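Local coordinates for tail spike protein gp49 (Pseudomonas phage LKA1, PDB 4RU4), which probably cleaves the O-specific polysaccharide on the Pseudomonas cell surface as a lyase, degrading the host envelope during phage entry, at residues 208-213 with 233-238; 455-460 with 485-490; 557-562 with 581-586. One frame throughout, in Å; residues are numbered along the deposited sequence.

Contact 1: residues 208-213 with 233-238; sequences IASIQI and VDDVTV. With EDO (1,2-ethanediol), chain S.
Ile-208 and Ala-209 run parallel to Val-233 and Asp-234, both chains then turn a corner, and the pairing resumes in the same register at Gln-212 with Thr-237 and Ile-213 with Val-238. The two corners match: Ser-210 and Asp-235 both take positive phi angles (59° each), so one coil of the right-handed parallel beta-helix expected of this pectin lyase-like family sits squarely on the next. Asp-234 N donates to Ile-208 O at 2.9 Å before the corner; beyond it, Thr-237 N reaches Ile-211 O at 3.0 Å and Ile-213 N reaches Thr-237 O at 2.9 Å. Inside the coil, Ile-211 and Val-236 lie side by side, CG1 to CG1 at 4.1 Å. On the outer side, Gln-212 stretches alongside Thr-237 and its OE1 passes CG2 of the threonine, while its NE2 goes on to Ala-96 O. A water donates to Ile-211 O and is also hydrogen-bonded to Thr-237 OG1. At the corner Ser-210 OG donates to Asp-235 OD2 at 2.7 Å, on the anti side of the carboxylate and 23° out of its plane; Asp-235 was modelled in two conformers. In the one described, OD1 takes a bond from O2 of a 1,2-ethanediol at 2.7 Å, a molecule probably from the crystallisation liquor and also held by Asn-258 O and by Arg-232 of the second subunit. Backbone bonds and a buried aliphatic layer thus join the coils, whereas the Ser-210 to Asp-235 link is conditional on that conformer.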
ATOM      1  N   ILE B 208      19.275  -3.871 -19.592  0.50  7.54           N
ATOM      2  CA  ILE B 208      18.689  -3.369 -20.821  0.50  8.91           C
ATOM      3  C   ILE B 208      17.943  -2.112 -20.425  0.50  8.59           C
ATOM      4  O   ILE B 208      17.110  -2.135 -19.514  0.50  7.80           O
ATOM      5  CB  ILE B 208      17.710  -4.406 -21.430  0.50  9.78           C
ATOM      6  CG1 ILE B 208      18.362  -5.794 -21.502  0.50  9.05           C
ATOM      7  CG2 ILE B 208      17.193  -3.946 -22.805  0.50  7.93           C
ATOM      8  CD1 ILE B 208      19.635  -5.849 -22.310  0.50  8.45           C
ATOM      9  N   ALA B 209      18.250  -1.000 -21.073  1.00  7.49           N
ATOM     10  CA  ALA B 209      17.547   0.233 -20.741  1.00  6.05           C
ATOM     11  C   ALA B 209      17.363   1.188 -21.902  1.00  5.07           C
ATOM     12  O   ALA B 209      18.189   1.235 -22.814  1.00  7.47           O
ATOM     13  CB  ALA B 209      18.248   0.942 -19.566  1.00  7.14           C
ATOM     14  N   SER B 210      16.263   1.931 -21.860  1.00  6.83           N
ATOM     15  CA  SER B 210      16.126   3.138 -22.668  1.00  6.70           C
ATOM     16  C   SER B 210      16.246   2.855 -24.140  1.00  8.26           C
ATOM     17  O   SER B 210      17.019   3.534 -24.845  1.00  8.37           O
ATOM     18  CB  SER B 210      17.198   4.131 -22.245  1.00  7.13           C
ATOM     19  OG  SER B 210      16.922   4.603 -20.940  1.00 11.89           O
ATOM     20  N   ILE B 211      15.504   1.841 -24.589  1.00  7.70           N
ATOM     21  CA  ILE B 211      15.415   1.487 -26.000  1.00  6.12           C
ATOM     22  C   ILE B 211      13.946   1.161 -26.292  1.00  8.41           C
ATOM     23  O   ILE B 211      13.126   1.001 -25.373  1.00  9.46           O
ATOM     24  CB  ILE B 211      16.294   0.267 -26.369  1.00  4.75           C
ATOM     25  CG1 ILE B 211      15.892  -0.965 -25.536  1.00  8.09           C
ATOM     26  CG2 ILE B 211      17.791   0.578 -26.214  1.00  5.72           C
ATOM     27  CD1 ILE B 211      16.320  -2.316 -26.119  1.00  9.87           C
ATOM     28  N   GLN B 212      13.624   1.101 -27.567  1.00  6.66           N
ATOM     29  CA  GLN B 212      12.325   0.616 -28.016  1.00  8.60           C
ATOM     30  C   GLN B 212      12.519  -0.571 -28.963  1.00 10.90           C
ATOM     31  O   GLN B 212      13.320  -0.513 -29.900  1.00 12.13           O
ATOM     32  CB  GLN B 212      11.526   1.730 -28.692  1.00  7.03           C
ATOM     33  CG  GLN B 212      10.239   1.229 -29.394  1.00  8.18           C
ATOM     34  CD  GLN B 212       9.276   2.342 -29.791  1.00 12.41           C
ATOM     35  OE1 GLN B 212       8.104   2.074 -30.026  1.00 11.62           O
ATOM     36  NE2 GLN B 212       9.765   3.592 -29.881  1.00 13.02           N
ATOM     37  N   ILE B 213      11.821  -1.659 -28.680  1.00  6.65           N
ATOM     38  CA  ILE B 213      11.793  -2.807 -29.580  1.00  4.62           C
ATOM     39  C   ILE B 213      10.437  -2.776 -30.277  1.00  6.18           C
ATOM     40  O   ILE B 213       9.403  -2.807 -29.606  1.00  6.40           O
ATOM     41  CB  ILE B 213      11.937  -4.105 -28.775  1.00  8.67           C
ATOM     42  CG1 ILE B 213      13.369  -4.234 -28.280  1.00  9.79           C
ATOM     43  CG2 ILE B 213      11.528  -5.351 -29.623  1.00  7.93           C
ATOM     44  CD1 ILE B 213      13.521  -5.334 -27.274  1.00 12.78           C
ATOM     45  N   VAL B 233      15.775  -4.524 -16.375  1.00  5.29           N
ATOM     46  CA  VAL B 233      15.186  -3.924 -17.590  1.00  5.32           C
ATOM     47  C   VAL B 233      14.509  -2.635 -17.131  1.00  7.83           C
ATOM     48  O   VAL B 233      13.691  -2.662 -16.196  1.00  8.60           O
ATOM     49  CB  VAL B 233      14.146  -4.855 -18.249  1.00  5.79           C
ATOM     50  CG1 VAL B 233      13.516  -4.182 -19.498  1.00  5.44           C
ATOM     51  CG2 VAL B 233      14.779  -6.207 -18.626  1.00  6.36           C
ATOM     52  N   ASP B 234      14.868  -1.497 -17.725  1.00  5.99           N
ATOM     53  CA  ASP B 234      14.370  -0.226 -17.207  1.00  5.07           C
ATOM     54  C   ASP B 234      14.123   0.727 -18.365  1.00  6.38           C
ATOM     55  O   ASP B 234      14.909   0.761 -19.321  1.00  5.49           O
ATOM     56  CB  ASP B 234      15.382   0.385 -16.230  1.00 10.95           C
ATOM     57  CG  ASP B 234      14.933   1.739 -15.697  1.00 18.56           C
ATOM     58  OD1 ASP B 234      13.804   1.839 -15.161  1.00 18.09           O
ATOM     59  OD2 ASP B 234      15.697   2.715 -15.845  1.00 22.67           O
ATOM     60  N   ASP B 235      13.009   1.446 -18.300  0.56  5.94           N
ATOM     61  CA  ASP B 235      12.731   2.502 -19.261  0.56  7.62           C
ATOM     62  C   ASP B 235      12.709   1.938 -20.694  0.56  8.56           C
ATOM     63  O   ASP B 235      13.240   2.550 -21.609  0.56 10.19           O
ATOM     64  CB  ASP B 235      13.803   3.601 -19.083  0.56  9.35           C
ATOM     65  CG  ASP B 235      13.524   4.848 -19.890  0.56 13.65           C
ATOM     66  OD1 ASP B 235      12.333   5.166 -20.103  0.56 15.77           O
ATOM     67  OD2 ASP B 235      14.511   5.517 -20.301  0.56 15.13           O
ATOM     68  N   VAL B 236      12.099   0.771 -20.902  1.00  6.97           N
ATOM     69  CA  VAL B 236      12.010   0.247 -22.260  1.00  6.60           C
ATOM     70  C   VAL B 236      10.593   0.331 -22.791  1.00  8.37           C
ATOM     71  O   VAL B 236       9.619   0.319 -22.028  1.00  8.24           O
ATOM     72  CB  VAL B 236      12.552  -1.204 -22.452  1.00  9.58           C
ATOM     73  CG1 VAL B 236      14.006  -1.326 -21.949  1.00  5.45           C
ATOM     74  CG2 VAL B 236      11.630  -2.227 -21.803  1.00  5.47           C
ATOM     75  N   THR B 237      10.488   0.415 -24.105  1.00  5.50           N
ATOM     76  CA  THR B 237       9.202   0.320 -24.762  1.00  5.55           C
ATOM     77  C   THR B 237       9.227  -0.927 -25.645  1.00 11.11           C
ATOM     78  O   THR B 237      10.141  -1.097 -26.425  1.00  9.07           O
ATOM     79  CB  THR B 237       8.914   1.582 -25.599  1.00  5.56           C
ATOM     80  OG1 THR B 237       8.910   2.720 -24.731  1.00  8.18           O
ATOM     81  CG2 THR B 237       7.533   1.481 -26.266  1.00  7.55           C
ATOM     82  N   VAL B 238       8.256  -1.825 -25.498  1.00  6.91           N
ATOM     83  CA  VAL B 238       8.260  -3.026 -26.332  1.00  6.63           C
ATOM     84  C   VAL B 238       6.883  -3.225 -26.934  1.00  8.85           C
ATOM     85  O   VAL B 238       5.888  -3.191 -26.218  1.00 11.36           O
ATOM     86  CB  VAL B 238       8.621  -4.277 -25.505  1.00  5.88           C
ATOM     87  CG1 VAL B 238       8.646  -5.521 -26.406  1.00  7.56           C
ATOM     88  CG2 VAL B 238       9.991  -4.087 -24.776  1.00  5.81           C
TER
HETATM   89  C1  EDO S 801       8.540   3.481 -21.179  1.00 25.29           C
HETATM   90  O1  EDO S 801       8.134   4.103 -19.958  1.00 23.07           O
HETATM   91  C2  EDO S 801       9.113   4.527 -22.114  1.00 31.01           C
HETATM   92  O2  EDO S 801      10.006   5.337 -21.366  1.00 31.53           O
HETATM   93  O   HOH W   1      11.594   3.421 -24.719  1.00 12.38           O

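Contact 2: residues 455-460 with 485-490; sequences QYSGQA and IVENLA
Gln-455, Tyr-456 and Ser-457 pair in parallel with Ile-485, Val-486 and Glu-487, the strand axes 4.9 Å apart and only 1° from exact alignment. Tyr-456 is bonded through both backbone groups, its N to Ile-485 O at 2.9 Å and its O to Glu-487 N at 3.0 Å. Past the strands the chains bend together: Gly-458 N donates to Glu-487 O, and Ala-490 N to Gln-459 O. Gly-458 has a positive phi (89°), a conformation glycine adopts easily. A short bond runs from Ser-457 OG to Glu-487 OE2, 2.6 Å, met on the anti side and slightly out of the carboxylate plane. With CG wedged between the backbone N and the carbonyl carbon (chi1 60°), the glutamate runs alongside the serine, bringing OE2 to its hydroxyl. A water donates to the same OE2 and accepts from Gln-455 NE2, while OE1 makes a salt bridge to Arg-511; with so many donors around it, the carboxylate is probably ionised although buried. Gln-455 OE1 accepts from Gln-425 NE2, and Gln-455 NE2 also donates to Gly-458 O of the third subunit. On the opposite face, Leu-489 crosses Tyr-456 at about a right angle and sets Leu-489 CD2 in plane at the ring edge, 3.8 Å from Tyr-456 CD1. The tyrosine OH donates to Gln-459 OE1 at 2.6 Å, which pins the far end of the ring to its own chain. Around this coil of the beta-helix, Tyr-456 packs on strand 420-425 and, with Val-486, on Leu-470 of strand 468-474 inside. Strand 484-487 lies between strand 452-463 and strand 510-522, parallel to both. Asn-488 packs on its counterparts in the second and third subunits.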
ATOM      1  N   GLN B 455     -13.410 -15.698   5.083  1.00  6.44           N
ATOM      2  CA  GLN B 455     -13.564 -14.507   5.897  1.00  8.30           C
ATOM      3  C   GLN B 455     -13.997 -13.395   4.937  1.00  8.09           C
ATOM      4  O   GLN B 455     -13.200 -12.948   4.118  1.00  8.88           O
ATOM      5  CB  GLN B 455     -12.216 -14.118   6.560  1.00  5.24           C
ATOM      6  CG  GLN B 455     -12.270 -12.855   7.437  1.00  5.88           C
ATOM      7  CD  GLN B 455     -10.905 -12.228   7.674  1.00 11.63           C
ATOM      8  OE1 GLN B 455     -10.062 -12.181   6.767  1.00 10.71           O
ATOM      9  NE2 GLN B 455     -10.669 -11.758   8.903  1.00  9.98           N
ATOM     10  N   TYR B 456     -15.248 -12.943   5.038  1.00  5.23           N
ATOM     11  CA  TYR B 456     -15.696 -11.855   4.177  1.00  6.03           C
ATOM     12  C   TYR B 456     -16.044 -10.695   5.126  1.00  5.59           C
ATOM     13  O   TYR B 456     -17.073 -10.724   5.807  1.00  7.25           O
ATOM     14  CB  TYR B 456     -16.875 -12.352   3.334  1.00  8.66           C
ATOM     15  CG  TYR B 456     -17.106 -11.553   2.058  1.00 14.65           C
ATOM     16  CD1 TYR B 456     -17.580 -10.237   2.110  1.00 16.71           C
ATOM     17  CD2 TYR B 456     -16.864 -12.116   0.805  1.00 11.16           C
ATOM     18  CE1 TYR B 456     -17.790  -9.495   0.949  1.00 13.20           C
ATOM     19  CE2 TYR B 456     -17.059 -11.386  -0.352  1.00 10.33           C
ATOM     20  CZ  TYR B 456     -17.527 -10.080  -0.277  1.00 11.20           C
ATOM     21  OH  TYR B 456     -17.725  -9.356  -1.434  1.00  8.47           O
ATOM     22  N   SER B 457     -15.185  -9.680   5.178  1.00  6.24           N
ATOM     23  CA  SER B 457     -15.102  -8.810   6.357  1.00  7.33           C
ATOM     24  C   SER B 457     -14.798  -7.337   6.045  1.00 10.45           C
ATOM     25  O   SER B 457     -13.724  -7.024   5.533  1.00 12.93           O
ATOM     26  CB  SER B 457     -13.960  -9.374   7.230  1.00  9.05           C
ATOM     27  OG  SER B 457     -13.687  -8.595   8.375  1.00 11.88           O
ATOM     28  N   GLY B 458     -15.716  -6.426   6.363  1.00  8.21           N
ATOM     29  CA  GLY B 458     -15.412  -4.991   6.297  1.00  4.89           C
ATOM     30  C   GLY B 458     -15.651  -4.275   4.970  1.00  4.58           C
ATOM     31  O   GLY B 458     -15.474  -3.055   4.870  1.00  7.32           O
ATOM     32  N   GLN B 459     -16.037  -5.009   3.933  1.00  6.84           N
ATOM     33  CA  GLN B 459     -16.186  -4.405   2.590  1.00  6.61           C
ATOM     34  C   GLN B 459     -17.436  -3.520   2.464  1.00  5.54           C
ATOM     35  O   GLN B 459     -18.507  -3.868   2.952  1.00  8.28           O
ATOM     36  CB  GLN B 459     -16.272  -5.509   1.552  1.00  8.68           C
ATOM     37  CG  GLN B 459     -16.275  -5.076   0.094  1.00  8.89           C
ATOM     38  CD  GLN B 459     -16.455  -6.285  -0.788  1.00  9.93           C
ATOM     39  OE1 GLN B 459     -17.537  -6.877  -0.834  1.00  9.05           O
ATOM     40  NE2 GLN B 459     -15.394  -6.686  -1.463  1.00  8.32           N
ATOM     41  N   ALA B 460     -17.293  -2.385   1.787  1.00  5.06           N
ATOM     42  CA  ALA B 460     -18.445  -1.534   1.451  1.00  8.23           C
ATOM     43  C   ALA B 460     -18.976  -1.912   0.057  1.00  8.89           C
ATOM     44  O   ALA B 460     -18.267  -1.818  -0.926  1.00  8.86           O
ATOM     45  CB  ALA B 460     -18.021  -0.084   1.477  1.00  7.03           C
ATOM     46  N   ILE B 485     -17.144 -16.834   8.010  1.00  8.51           N
ATOM     47  CA  ILE B 485     -17.378 -15.541   8.667  1.00  7.30           C
ATOM     48  C   ILE B 485     -17.845 -14.511   7.647  1.00  6.17           C
ATOM     49  O   ILE B 485     -17.208 -14.334   6.603  1.00  7.13           O
ATOM     50  CB  ILE B 485     -16.074 -15.053   9.359  1.00  4.74           C
ATOM     51  CG1 ILE B 485     -15.790 -15.935  10.569  1.00  4.80           C
ATOM     52  CG2 ILE B 485     -16.180 -13.564   9.776  1.00  5.01           C
ATOM     53  CD1 ILE B 485     -14.356 -15.787  11.140  1.00  8.57           C
ATOM     54  N   VAL B 486     -18.986 -13.890   7.928  1.00  5.99           N
ATOM     55  CA  VAL B 486     -19.471 -12.706   7.207  1.00  7.29           C
ATOM     56  C   VAL B 486     -19.695 -11.592   8.231  1.00  6.62           C
ATOM     57  O   VAL B 486     -20.437 -11.779   9.166  1.00  8.96           O
ATOM     58  CB  VAL B 486     -20.811 -13.007   6.467  1.00  7.36           C
ATOM     59  CG1 VAL B 486     -21.358 -11.747   5.796  1.00  5.88           C
ATOM     60  CG2 VAL B 486     -20.601 -14.087   5.428  1.00  7.20           C
ATOM     61  N   GLU B 487     -19.064 -10.426   8.054  1.00  5.00           N
ATOM     62  CA  GLU B 487     -19.085  -9.416   9.096  1.00  7.24           C
ATOM     63  C   GLU B 487     -18.780  -8.025   8.561  1.00  7.01           C
ATOM     64  O   GLU B 487     -18.022  -7.866   7.599  1.00  4.87           O
ATOM     65  CB  GLU B 487     -18.050  -9.740  10.193  1.00  5.49           C
ATOM     66  CG  GLU B 487     -16.592  -9.797   9.652  1.00 16.91           C
ATOM     67  CD  GLU B 487     -15.557 -10.186  10.706  1.00 15.45           C
ATOM     68  OE1 GLU B 487     -15.962 -10.600  11.827  1.00 12.96           O
ATOM     69  OE2 GLU B 487     -14.332 -10.070  10.419  1.00 13.00           O
ATOM     70  N   ASN B 488     -19.365  -7.033   9.222  1.00  4.63           N
ATOM     71  CA  ASN B 488     -19.015  -5.629   9.015  1.00 10.29           C
ATOM     72  C   ASN B 488     -19.137  -5.217   7.554  1.00  7.70           C
ATOM     73  O   ASN B 488     -18.281  -4.527   7.033  1.00 11.49           O
ATOM     74  CB  ASN B 488     -17.610  -5.324   9.552  1.00  9.26           C
ATOM     75  CG  ASN B 488     -17.437  -5.758  11.008  1.00 15.38           C
ATOM     76  OD1 ASN B 488     -18.324  -5.569  11.820  1.00 15.74           O
ATOM     77  ND2 ASN B 488     -16.304  -6.362  11.322  1.00 17.98           N
ATOM     78  N   LEU B 489     -20.214  -5.640   6.897  1.00  5.82           N
ATOM     79  CA  LEU B 489     -20.430  -5.251   5.496  1.00  6.65           C
ATOM     80  C   LEU B 489     -21.351  -4.051   5.435  1.00 10.80           C
ATOM     81  O   LEU B 489     -22.312  -3.957   6.206  1.00 13.76           O
ATOM     82  CB  LEU B 489     -21.035  -6.400   4.703  1.00  5.46           C
ATOM     83  CG  LEU B 489     -20.200  -7.671   4.689  1.00  7.69           C
ATOM     84  CD1 LEU B 489     -20.891  -8.754   3.824  1.00  8.87           C
ATOM     85  CD2 LEU B 489     -18.776  -7.356   4.213  1.00  7.24           C
ATOM     86  N   ALA B 490     -21.047  -3.116   4.540  1.00  7.53           N
ATOM     87  CA  ALA B 490     -21.892  -1.944   4.356  1.00 10.49           C
ATOM     88  C   ALA B 490     -22.572  -2.036   2.984  1.00 12.11           C
ATOM     89  O   ALA B 490     -21.965  -2.521   2.030  1.00 12.10           O
ATOM     90  CB  ALA B 490     -21.048  -0.652   4.469  1.00  6.28           C
TER
HETATM   91  O   HOH W   2     -12.627 -12.079  11.098  1.00 10.40           O

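Contact 3: residues 557-562 with 581-586; sequences GNRVGV and DGTNFS
The guanidinium of Arg-559 has the Thr-583 methyl CG2 over one face, 4.1 Å above the plane and offset toward the rim, and the carboxylate of Asp-581 at its edge. The two planes are turned 49° apart, yet NH2 meets OD2 on the syn side at 2.9 Å in a salt bridge; NE to OD1 at 3.3 Å is weak. NH1 donates back to Asn-558 O, lying in the guanidinium plane, which helps fix the rotation of the group. The ring of Phe-585, pointing its edge at the other chain, has Arg-559 O in its plane, 3.7 Å from CE1, with Gly-561 CA beyond CZ. Both segments are loops at the far end of the Ig-like domain, one leading into strand 562-568 and the other following strand 572-578. Within the second, Thr-583 N to Asp-581 OD1 closes an Asx turn, and Thr-583 OG1 adds a second bond from the same face, which probably helps hold the carboxylate toward Arg-559. Asn-558, its CG set between backbone N and carbonyl carbon (chi1 64°), spans to the other loop with both ends of its amide. ND2 donates nearly straight to Asn-584 O at 2.9 Å, whereas Ser-586 N approaches OD1 at 2.9 Å from well above the amide plane. Gly-561 N bonds to Asp-580 of the second subunit, and the Arg-559 side chain packs on that same aspartate.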
ATOM      1  N   GLY B 557     -50.903  -3.718  33.792  1.00 17.29           N
ATOM      2  CA  GLY B 557     -51.976  -3.990  34.730  1.00 16.86           C
ATOM      3  C   GLY B 557     -51.516  -4.943  35.828  1.00 20.08           C
ATOM      4  O   GLY B 557     -51.025  -4.513  36.887  1.00 19.30           O
ATOM      5  N   ASN B 558     -51.645  -6.241  35.565  1.00 16.38           N
ATOM      6  CA  ASN B 558     -51.382  -7.264  36.577  1.00 15.30           C
ATOM      7  C   ASN B 558     -50.126  -8.129  36.379  1.00 12.78           C
ATOM      8  O   ASN B 558     -49.786  -8.922  37.261  1.00 13.61           O
ATOM      9  CB  ASN B 558     -52.593  -8.204  36.659  1.00 13.38           C
ATOM     10  CG  ASN B 558     -52.812  -8.977  35.368  1.00 15.57           C
ATOM     11  OD1 ASN B 558     -52.370  -8.550  34.298  1.00 17.00           O
ATOM     12  ND2 ASN B 558     -53.520 -10.109  35.454  1.00 12.55           N
ATOM     13  N   ARG B 559     -49.481  -8.024  35.213  1.00  9.24           N
ATOM     14  CA  ARG B 559     -48.345  -8.891  34.843  1.00  9.15           C
ATOM     15  C   ARG B 559     -47.325  -8.106  34.026  1.00  9.18           C
ATOM     16  O   ARG B 559     -47.691  -7.197  33.265  1.00 11.01           O
ATOM     17  CB  ARG B 559     -48.795 -10.097  33.997  1.00  9.58           C
ATOM     18  CG  ARG B 559     -49.721 -11.117  34.719  1.00 13.41           C
ATOM     19  CD  ARG B 559     -48.935 -11.916  35.763  1.00 12.43           C
ATOM     20  NE  ARG B 559     -49.724 -12.960  36.427  1.00 13.03           N
ATOM     21  CZ  ARG B 559     -50.594 -12.749  37.418  1.00 16.06           C
ATOM     22  NH1 ARG B 559     -50.817 -11.524  37.881  1.00 10.24           N
ATOM     23  NH2 ARG B 559     -51.251 -13.774  37.942  1.00  9.01           N
ATOM     24  N   VAL B 560     -46.058  -8.473  34.174  1.00  8.18           N
ATOM     25  CA  VAL B 560     -44.986  -7.938  33.331  1.00 11.25           C
ATOM     26  C   VAL B 560     -45.012  -8.600  31.953  1.00 10.88           C
ATOM     27  O   VAL B 560     -44.954  -7.932  30.925  1.00 10.32           O
ATOM     28  CB  VAL B 560     -43.608  -8.205  33.941  1.00 10.50           C
ATOM     29  CG1 VAL B 560     -42.520  -7.573  33.056  1.00  7.72           C
ATOM     30  CG2 VAL B 560     -43.542  -7.632  35.325  1.00 10.30           C
ATOM     31  N   GLY B 561     -45.102  -9.925  31.955  1.00 13.56           N
ATOM     32  CA  GLY B 561     -45.019 -10.699  30.743  1.00 11.42           C
ATOM     33  C   GLY B 561     -43.601 -11.156  30.456  1.00  8.92           C
ATOM     34  O   GLY B 561     -42.625 -10.452  30.743  1.00  8.21           O
ATOM     35  N   VAL B 562     -43.497 -12.348  29.878  1.00  9.16           N
ATOM     36  CA  VAL B 562     -42.223 -12.955  29.536  1.00  9.76           C
ATOM     37  C   VAL B 562     -42.036 -12.881  28.030  1.00  7.58           C
ATOM     38  O   VAL B 562     -42.824 -13.441  27.265  1.00  9.81           O
ATOM     39  CB  VAL B 562     -42.186 -14.446  30.018  1.00 13.85           C
ATOM     40  CG1 VAL B 562     -40.843 -15.098  29.696  1.00  9.55           C
ATOM     41  CG2 VAL B 562     -42.480 -14.527  31.525  1.00 11.54           C
ATOM     42  N   ASP B 581     -47.932 -17.306  33.950  1.00 11.42           N
ATOM     43  CA  ASP B 581     -48.913 -18.268  34.450  1.00 11.53           C
ATOM     44  C   ASP B 581     -50.197 -18.405  33.622  1.00 12.57           C
ATOM     45  O   ASP B 581     -51.103 -19.164  33.993  1.00 11.90           O
ATOM     46  CB  ASP B 581     -49.213 -18.023  35.951  1.00 16.68           C
ATOM     47  CG  ASP B 581     -50.049 -16.773  36.195  1.00 17.81           C
ATOM     48  OD1 ASP B 581     -50.330 -16.009  35.247  1.00 17.90           O
ATOM     49  OD2 ASP B 581     -50.402 -16.537  37.359  1.00 20.72           O
ATOM     50  N   GLY B 582     -50.284 -17.661  32.522  1.00 11.90           N
ATOM     51  CA  GLY B 582     -51.409 -17.783  31.598  1.00 12.10           C
ATOM     52  C   GLY B 582     -52.652 -17.025  32.016  1.00 14.03           C
ATOM     53  O   GLY B 582     -53.725 -17.142  31.401  1.00 15.28           O
ATOM     54  N   THR B 583     -52.525 -16.253  33.092  1.00 12.62           N
ATOM     55  CA  THR B 583     -53.559 -15.296  33.465  1.00 13.81           C
ATOM     56  C   THR B 583     -53.651 -14.195  32.401  1.00 14.76           C
ATOM     57  O   THR B 583     -52.627 -13.725  31.909  1.00 14.25           O
ATOM     58  CB  THR B 583     -53.240 -14.670  34.843  1.00 16.78           C
ATOM     59  OG1 THR B 583     -53.171 -15.703  35.840  1.00 15.21           O
ATOM     60  CG2 THR B 583     -54.312 -13.664  35.239  1.00 15.10           C
ATOM     61  N   ASN B 584     -54.861 -13.784  32.027  1.00 12.48           N
ATOM     62  CA  ASN B 584     -54.981 -12.649  31.120  1.00 13.73           C
ATOM     63  C   ASN B 584     -54.349 -11.383  31.673  1.00 14.51           C
ATOM     64  O   ASN B 584     -54.453 -11.119  32.858  1.00 13.69           O
ATOM     65  CB  ASN B 584     -56.449 -12.355  30.821  1.00 11.15           C
ATOM     66  CG  ASN B 584     -57.107 -13.434  29.977  1.00 14.07           C
ATOM     67  OD1 ASN B 584     -56.435 -14.213  29.304  1.00 13.24           O
ATOM     68  ND2 ASN B 584     -58.430 -13.479  30.013  1.00 16.92           N
ATOM     69  N   PHE B 585     -53.706 -10.598  30.808  1.00 14.01           N
ATOM     70  CA  PHE B 585     -53.345  -9.228  31.145  1.00 15.60           C
ATOM     71  C   PHE B 585     -54.613  -8.450  31.554  1.00 16.83           C
ATOM     72  O   PHE B 585     -55.699  -8.647  30.984  1.00 17.81           O
ATOM     73  CB  PHE B 585     -52.703  -8.541  29.942  1.00 12.57           C
ATOM     74  CG  PHE B 585     -51.293  -8.976  29.664  1.00 12.64           C
ATOM     75  CD1 PHE B 585     -50.233  -8.491  30.433  1.00 13.03           C
ATOM     76  CD2 PHE B 585     -51.022  -9.844  28.615  1.00 13.95           C
ATOM     77  CE1 PHE B 585     -48.922  -8.890  30.160  1.00 12.20           C
ATOM     78  CE2 PHE B 585     -49.721 -10.246  28.337  1.00 11.23           C
ATOM     79  CZ  PHE B 585     -48.675  -9.755  29.098  1.00 10.37           C
ATOM     80  N   SER B 586     -54.488  -7.569  32.533  1.00 15.61           N
ATOM     81  CA  SER B 586     -55.659  -6.841  33.019  1.00 16.15           C
ATOM     82  C   SER B 586     -55.783  -5.418  32.448  1.00 16.90           C
ATOM     83  O   SER B 586     -56.821  -4.771  32.625  1.00 13.65           O
ATOM     84  CB  SER B 586     -55.689  -6.818  34.555  1.00 15.25           C
ATOM     85  OG  SER B 586     -54.604  -6.067  35.092  1.00 15.88           O
TER
HETATM   86  O   HOH W   3     -47.415 -14.993  35.794  1.00 13.48           O

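In the fold
Contacts 1 and 2 join successive coils of the same parallel beta-helix, their centres 43 Å apart on opposite sides of the chain's centre. Contact 3 lies in the Ig-like domain toward the C-terminus, its centre 42 Å from that of contact 2 and 85 Å from that of contact 1, so the three mark out much of the length of the spike. All three lie away from the calcium site formed by Gly-368 and Asp-394. Other ions are closer: a sodium about 8 Å from the Thr-237 side chain and a calcium about 9 Å from that of Val-560. Contacts 2 and 3 both touch the third subunit, and so lie at the subunit interfaces of the trimer.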